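Local coordinates for A rubisco-like protein (Burkholderia fungorum, PDB 3NWR) that belongs to the rubisco large-chain family and is classed as a lyase, and probably acts on a substrate other than that of true rubisco, at residues A233-D238 against C257-I262; A242-A247 against L273-P278. All blocks are in the same frame, centred on the assembly; numbering follows the deposited sequence.

Contact 1 (A233-D238 against C257-I262)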
loop_
_atom_site.group_PDB
_atom_site.type_symbol
_atom_site.label_atom_id
_atom_site.label_comp_id
_atom_site.label_asym_id
_atom_site.label_seq_id
_atom_site.Cartn_x
_atom_site.Cartn_y
_atom_site.Cartn_z
ATOM N N ALA A 233 -10.712 -20.650 -2.375
ATOM C CA ALA A 233 -9.656 -19.654 -2.429
ATOM C C ALA A 233 -8.876 -19.732 -1.129
ATOM O O ALA A 233 -9.283 -19.173 -0.109
ATOM C CB ALA A 233 -10.241 -18.254 -2.636
ATOM N N PHE A 234 -7.771 -20.473 -1.156
ATOM C CA PHE A 234 -6.883 -20.555 -0.003
ATOM C C PHE A 234 -6.068 -19.284 0.097
ATOM O O PHE A 234 -5.417 -18.879 -0.876
ATOM C CB PHE A 234 -5.928 -21.741 -0.152
ATOM C CG PHE A 234 -6.613 -23.068 -0.071
ATOM C CD1 PHE A 234 -7.030 -23.565 1.154
ATOM C CD2 PHE A 234 -6.851 -23.811 -1.215
ATOM C CE1 PHE A 234 -7.669 -24.803 1.241
ATOM C CE2 PHE A 234 -7.501 -25.053 -1.140
ATOM C CZ PHE A 234 -7.910 -25.544 0.089
ATOM N N ASN A 235 -6.085 -18.664 1.275
ATOM C CA ASN A 235 -5.295 -17.464 1.496
ATOM C C ASN A 235 -3.819 -17.808 1.711
ATOM O O ASN A 235 -3.425 -18.269 2.786
ATOM C CB ASN A 235 -5.846 -16.677 2.684
ATOM C CG ASN A 235 -5.128 -15.355 2.879
ATOM O OD1 ASN A 235 -4.349 -14.937 2.026
ATOM N ND2 ASN A 235 -5.399 -14.683 3.996
ATOM N N ILE A 236 -3.015 -17.587 0.679
ATOM C CA ILE A 236 -1.602 -17.942 0.733
ATOM C C ILE A 236 -0.707 -16.744 1.015
ATOM O O ILE A 236 0.519 -16.871 0.997
ATOM C CB ILE A 236 -1.119 -18.619 -0.567
ATOM C CG1 ILE A 236 -1.221 -17.641 -1.740
ATOM C CG2 ILE A 236 -1.917 -19.907 -0.834
ATOM C CD1 ILE A 236 -0.524 -18.124 -3.019
ATOM N N THR A 237 -1.323 -15.591 1.284
ATOM C CA THR A 237 -0.583 -14.369 1.630
ATOM C C THR A 237 0.603 -14.677 2.540
ATOM O O THR A 237 0.419 -15.246 3.623
ATOM C CB THR A 237 -1.492 -13.361 2.357
ATOM O OG1 THR A 237 -2.619 -13.036 1.529
ATOM C CG2 THR A 237 -0.716 -12.080 2.697
ATOM N N ASP A 238 1.804 -14.299 2.104
ATOM C CA ASP A 238 3.039 -14.586 2.834
ATOM C C ASP A 238 4.184 -13.905 2.105
ATOM O O ASP A 238 4.003 -13.283 1.054
ATOM C CB ASP A 238 3.303 -16.101 2.854
ATOM C CG ASP A 238 4.024 -16.578 4.108
ATOM O OD1 ASP A 238 4.810 -15.820 4.712
ATOM O OD2 ASP A 238 3.813 -17.751 4.480
ATOM N N CYS A 257 -7.504 -22.348 -7.053
ATOM C CA CYS A 257 -7.514 -20.929 -6.729
ATOM C C CYS A 257 -6.650 -20.630 -5.506
ATOM O O CYS A 257 -6.647 -21.400 -4.541
ATOM C CB CYS A 257 -8.965 -20.491 -6.468
ATOM S SG CYS A 257 -9.182 -18.730 -6.069
ATOM N N VAL A 258 -5.927 -19.513 -5.562
ATOM C CA VAL A 258 -5.264 -18.945 -4.392
ATOM C C VAL A 258 -5.685 -17.488 -4.213
ATOM O O VAL A 258 -5.924 -16.771 -5.185
ATOM C CB VAL A 258 -3.731 -19.045 -4.471
ATOM C CG1 VAL A 258 -3.299 -20.510 -4.385
ATOM C CG2 VAL A 258 -3.220 -18.403 -5.750
ATOM N N MET A 259 -5.774 -17.075 -2.956
ATOM C CA MET A 259 -6.143 -15.715 -2.587
ATOM C C MET A 259 -4.914 -15.027 -2.006
ATOM O O MET A 259 -4.085 -15.667 -1.360
ATOM C CB MET A 259 -7.247 -15.785 -1.535
ATOM C CG MET A 259 -7.422 -14.552 -0.672
ATOM S SD MET A 259 -8.716 -14.946 0.532
ATOM C CE MET A 259 -8.473 -13.615 1.709
ATOM N N ALA A 260 -4.791 -13.726 -2.244
ATOM C CA ALA A 260 -3.688 -12.935 -1.685
ATOM C C ALA A 260 -4.173 -11.552 -1.281
ATOM O O ALA A 260 -4.997 -10.959 -1.977
ATOM C CB ALA A 260 -2.535 -12.822 -2.697
ATOM N N SER A 261 -3.669 -11.056 -0.154
ATOM C CA SER A 261 -3.941 -9.688 0.283
ATOM C C SER A 261 -3.038 -8.764 -0.517
ATOM O O SER A 261 -1.901 -8.474 -0.127
ATOM C CB SER A 261 -3.681 -9.544 1.778
ATOM O OG SER A 261 -4.618 -10.317 2.502
ATOM N N ILE A 262 -3.554 -8.316 -1.657
ATOM C CA ILE A 262 -2.721 -7.607 -2.630
ATOM C C ILE A 262 -1.956 -6.399 -2.090
ATOM O O ILE A 262 -0.802 -6.195 -2.441
ATOM C CB ILE A 262 -3.526 -7.203 -3.880
ATOM C CG1 ILE A 262 -4.842 -6.508 -3.488
ATOM C CG2 ILE A 262 -3.802 -8.450 -4.728
ATOM C CD1 ILE A 262 -5.603 -5.860 -4.681
HETATM O O HOH W 1 -3.737 -12.101 4.516
#

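Contact 2 (A242-A247 against L273-P278)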
loop_
_atom_site.group_PDB
_atom_site.type_symbol
_atom_site.label_atom_id
_atom_site.label_comp_id
_atom_site.label_asym_id
_atom_site.label_seq_id
_atom_site.Cartn_x
_atom_site.Cartn_y
_atom_site.Cartn_z
ATOM N N ALA A 242 7.677 -17.970 -0.019
ATOM C CA ALA A 242 6.731 -18.837 0.672
ATOM C C ALA A 242 5.417 -18.945 -0.091
ATOM O O ALA A 242 4.863 -20.041 -0.223
ATOM C CB ALA A 242 6.492 -18.361 2.098
ATOM N N MET A 243 4.918 -17.820 -0.602
ATOM C CA MET A 243 3.689 -17.847 -1.399
ATOM C C MET A 243 3.780 -18.775 -2.588
ATOM O O MET A 243 2.810 -19.460 -2.917
ATOM C CB MET A 243 3.286 -16.456 -1.894
ATOM C CG MET A 243 2.667 -15.599 -0.831
ATOM S SD MET A 243 1.581 -14.325 -1.542
ATOM C CE MET A 243 2.795 -13.325 -2.361
ATOM N N ARG A 244 4.926 -18.778 -3.259
ATOM C CA ARG A 244 5.111 -19.681 -4.387
ATOM C C ARG A 244 5.054 -21.132 -3.936
ATOM O O ARG A 244 4.443 -21.965 -4.608
ATOM C CB ARG A 244 6.424 -19.399 -5.129
ATOM C CG ARG A 244 6.315 -18.246 -6.134
ATOM C CD ARG A 244 7.651 -17.928 -6.796
ATOM N NE ARG A 244 7.463 -17.172 -8.036
ATOM C CZ ARG A 244 8.373 -16.371 -8.582
ATOM N NH1 ARG A 244 9.551 -16.194 -7.990
ATOM N NH2 ARG A 244 8.106 -15.738 -9.716
ATOM N N ARG A 245 5.681 -21.438 -2.801
ATOM C CA ARG A 245 5.598 -22.794 -2.255
ATOM C C ARG A 245 4.150 -23.146 -1.921
ATOM O O ARG A 245 3.701 -24.259 -2.198
ATOM C CB ARG A 245 6.492 -22.956 -1.021
ATOM C CG ARG A 245 7.977 -22.891 -1.348
ATOM C CD ARG A 245 8.851 -23.277 -0.158
ATOM N NE ARG A 245 8.698 -22.388 0.993
ATOM C CZ ARG A 245 9.413 -21.282 1.203
ATOM N NH1 ARG A 245 10.341 -20.900 0.332
ATOM N NH2 ARG A 245 9.199 -20.554 2.291
ATOM N N HIS A 246 3.421 -22.207 -1.320
ATOM C CA HIS A 246 2.023 -22.456 -0.979
ATOM C C HIS A 246 1.192 -22.716 -2.234
ATOM O O HIS A 246 0.337 -23.592 -2.247
ATOM C CB HIS A 246 1.393 -21.270 -0.241
ATOM C CG HIS A 246 2.071 -20.890 1.040
ATOM N ND1 HIS A 246 2.791 -21.780 1.814
ATOM C CD2 HIS A 246 2.103 -19.707 1.698
ATOM C CE1 HIS A 246 3.252 -21.152 2.883
ATOM N NE2 HIS A 246 2.846 -19.894 2.838
ATOM N N ALA A 247 1.434 -21.935 -3.279
ATOM C CA ALA A 247 0.668 -22.082 -4.512
ATOM C C ALA A 247 0.951 -23.427 -5.181
ATOM O O ALA A 247 0.038 -24.064 -5.728
ATOM C CB ALA A 247 0.962 -20.914 -5.466
ATOM N N LEU A 273 4.304 -13.863 -8.739
ATOM C CA LEU A 273 3.485 -15.027 -8.413
ATOM C C LEU A 273 2.624 -15.406 -9.606
ATOM O O LEU A 273 2.458 -16.581 -9.911
ATOM C CB LEU A 273 2.592 -14.735 -7.213
ATOM C CG LEU A 273 1.553 -15.798 -6.851
ATOM C CD1 LEU A 273 2.246 -17.105 -6.428
ATOM C CD2 LEU A 273 0.664 -15.266 -5.741
ATOM N N ARG A 274 2.065 -14.400 -10.272
ATOM C CA ARG A 274 1.199 -14.628 -11.431
ATOM C C ARG A 274 1.893 -15.445 -12.506
ATOM O O ARG A 274 1.257 -16.283 -13.164
ATOM C CB ARG A 274 0.757 -13.290 -12.025
ATOM C CG ARG A 274 0.167 -13.373 -13.440
ATOM C CD ARG A 274 -1.312 -13.806 -13.431
ATOM N NE ARG A 274 -1.487 -15.208 -13.055
ATOM C CZ ARG A 274 -2.659 -15.812 -12.857
ATOM N NH1 ARG A 274 -3.825 -15.157 -12.988
ATOM N NH2 ARG A 274 -2.653 -17.096 -12.537
ATOM N N ARG A 275 3.184 -15.196 -12.705
ATOM C CA ARG A 275 3.917 -15.885 -13.760
ATOM C C ARG A 275 4.181 -17.356 -13.450
ATOM O O ARG A 275 4.400 -18.151 -14.362
ATOM C CB ARG A 275 5.236 -15.176 -14.059
ATOM C CG ARG A 275 5.088 -13.885 -14.838
ATOM C CD ARG A 275 6.427 -13.499 -15.466
ATOM N NE ARG A 275 7.469 -13.461 -14.451
ATOM C CZ ARG A 275 7.693 -12.415 -13.665
ATOM N NH1 ARG A 275 6.954 -11.318 -13.797
ATOM N NH2 ARG A 275 8.652 -12.467 -12.754
ATOM N N THR A 276 4.169 -17.724 -12.176
ATOM C CA THR A 276 4.518 -19.098 -11.813
ATOM C C THR A 276 3.345 -19.977 -11.359
ATOM O O THR A 276 3.514 -21.189 -11.208
ATOM C CB THR A 276 5.678 -19.147 -10.787
ATOM O OG1 THR A 276 5.346 -18.356 -9.641
ATOM C CG2 THR A 276 6.950 -18.601 -11.411
ATOM N N THR A 277 2.168 -19.398 -11.140
ATOM C CA THR A 277 1.010 -20.235 -10.821
ATOM C C THR A 277 -0.060 -20.232 -11.905
ATOM O O THR A 277 -0.434 -19.177 -12.427
ATOM C CB THR A 277 0.355 -19.899 -9.471
ATOM O OG1 THR A 277 -0.683 -20.858 -9.208
ATOM C CG2 THR A 277 -0.257 -18.523 -9.501
ATOM N N PRO A 278 -0.561 -21.428 -12.238
ATOM C CA PRO A 278 -1.637 -21.558 -13.225
ATOM C C PRO A 278 -3.025 -21.460 -12.600
ATOM O O PRO A 278 -4.018 -21.651 -13.305
ATOM C CB PRO A 278 -1.412 -22.967 -13.779
ATOM C CG PRO A 278 -0.856 -23.721 -12.619
ATOM C CD PRO A 278 0.006 -22.734 -11.858
HETATM O O HOH W 2 0.429 -23.477 -8.442
#

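Contact 1 (A233-D238 against C257-I262)
Strands 233-235 and 257-261 run parallel with their axes twisted by 41°, Phe234 O accepting from Met259 N at 2.8 Å and Met259 O from Ile236 N at 3.0 Å. On one face of this ladder Cys257 SG lies 3.6 Å from Ala233 CB. Asn235 CG stands anti to the backbone N (chi1 -175°), which puts the amide where the extended Met259 crosses it, Met259 CE resting 3.9 Å from Asn235 CG. On the other side Ile236 reaches back over Val258, its CD1 meeting Val258 CB. Beyond the last ladder bond a side chain takes over as acceptor: the backbone N of Ser261 donates to Thr237 OG1 (2.8 Å). That hydroxyl gives its proton to Asn235 OD1 at 2.6 Å, in the carbonyl plane and on a lone pair, while Thr237 N comes to the same oxygen from above the plane and closes an Asx turn. Asn235 ND2, also bound to Cys200 O, shares a water with Ser261 OG, whose main partner is Asn286. The contact joins adjacent strands of a beta-alpha-beta unit in the TIM-barrel catalytic domain, its polar network at their C-terminal ends, where such barrels carry their active sites.

Contact 2 (A242-A247 against L273-P278)
Two helices of the outer layer of the TIM barrel, 240-252 and 267-276, pack here through Arg244, Leu273, Thr276 and Thr277. Arg244 is extended from CG to NE and crosses Thr276 at about a right angle. Its NE donates to Thr276 OG1 at 2.9 Å, with the oxygen at the guanidinium edge and tilted 19° from its plane. The methyl of the same threonine lies near the guanidinium, CG2 being 3.5 Å from Arg244 NH2. With chi1 at 55°, Thr276 OG1 is set between its own backbone N and carbonyl carbon, and the methyl is left beside the backbone N, so that OG1 faces NE while the methyl lies against the NE to NH2 side of the guanidinium. Deeper in the interface the contact is apolar. Leu273 CD1 approaches Ala247 CB at 4.1 Å, and its other branch, CD2, lies 4.4 Å from Met243 SD. Ala247 CB also packs against Thr277, while a water bonded to Thr277 OG1 donates weakly to Ala247 O and so bridges the Thr277 side chain and the Ala247 carbonyl. Thr277 OG1 has a further partner in Leu279 N. At the end facing the second subunit Arg244 NH2 and Arg275 NH2 come within 4.5 Å, and both form salt bridges to Asp241 of that subunit, whose carboxylate would probably offset their like charges. The helix pair therefore lies at the subunit interface, with helix 240-252 following strand 233-235 and helix 267-276 leading through Thr277 and Pro278 to strand 280-284.

How the contacts relate
From the N terminus, strand 233-235 leads through a short loop into helix 240-252, which returns the chain to strand 257-261; contact 1 closes this beta-alpha-beta unit. After the short helix 262-265 comes helix 267-276, and contact 2 closes a second loop by setting the end of that helix against helix 240-252. The segments alternate along the chain, so the two closures cross rather than nest. Their centres lie 10 Å apart, one between barrel strands and the other between the helices outside them. Asp238 OD2 and His246 NE2, 2.9 Å apart and probably hydrogen-bonded, tie the loop after strand 233-235 to helix 240-252, and Met243 packs against the same loop. Both contacts also reach the second subunit.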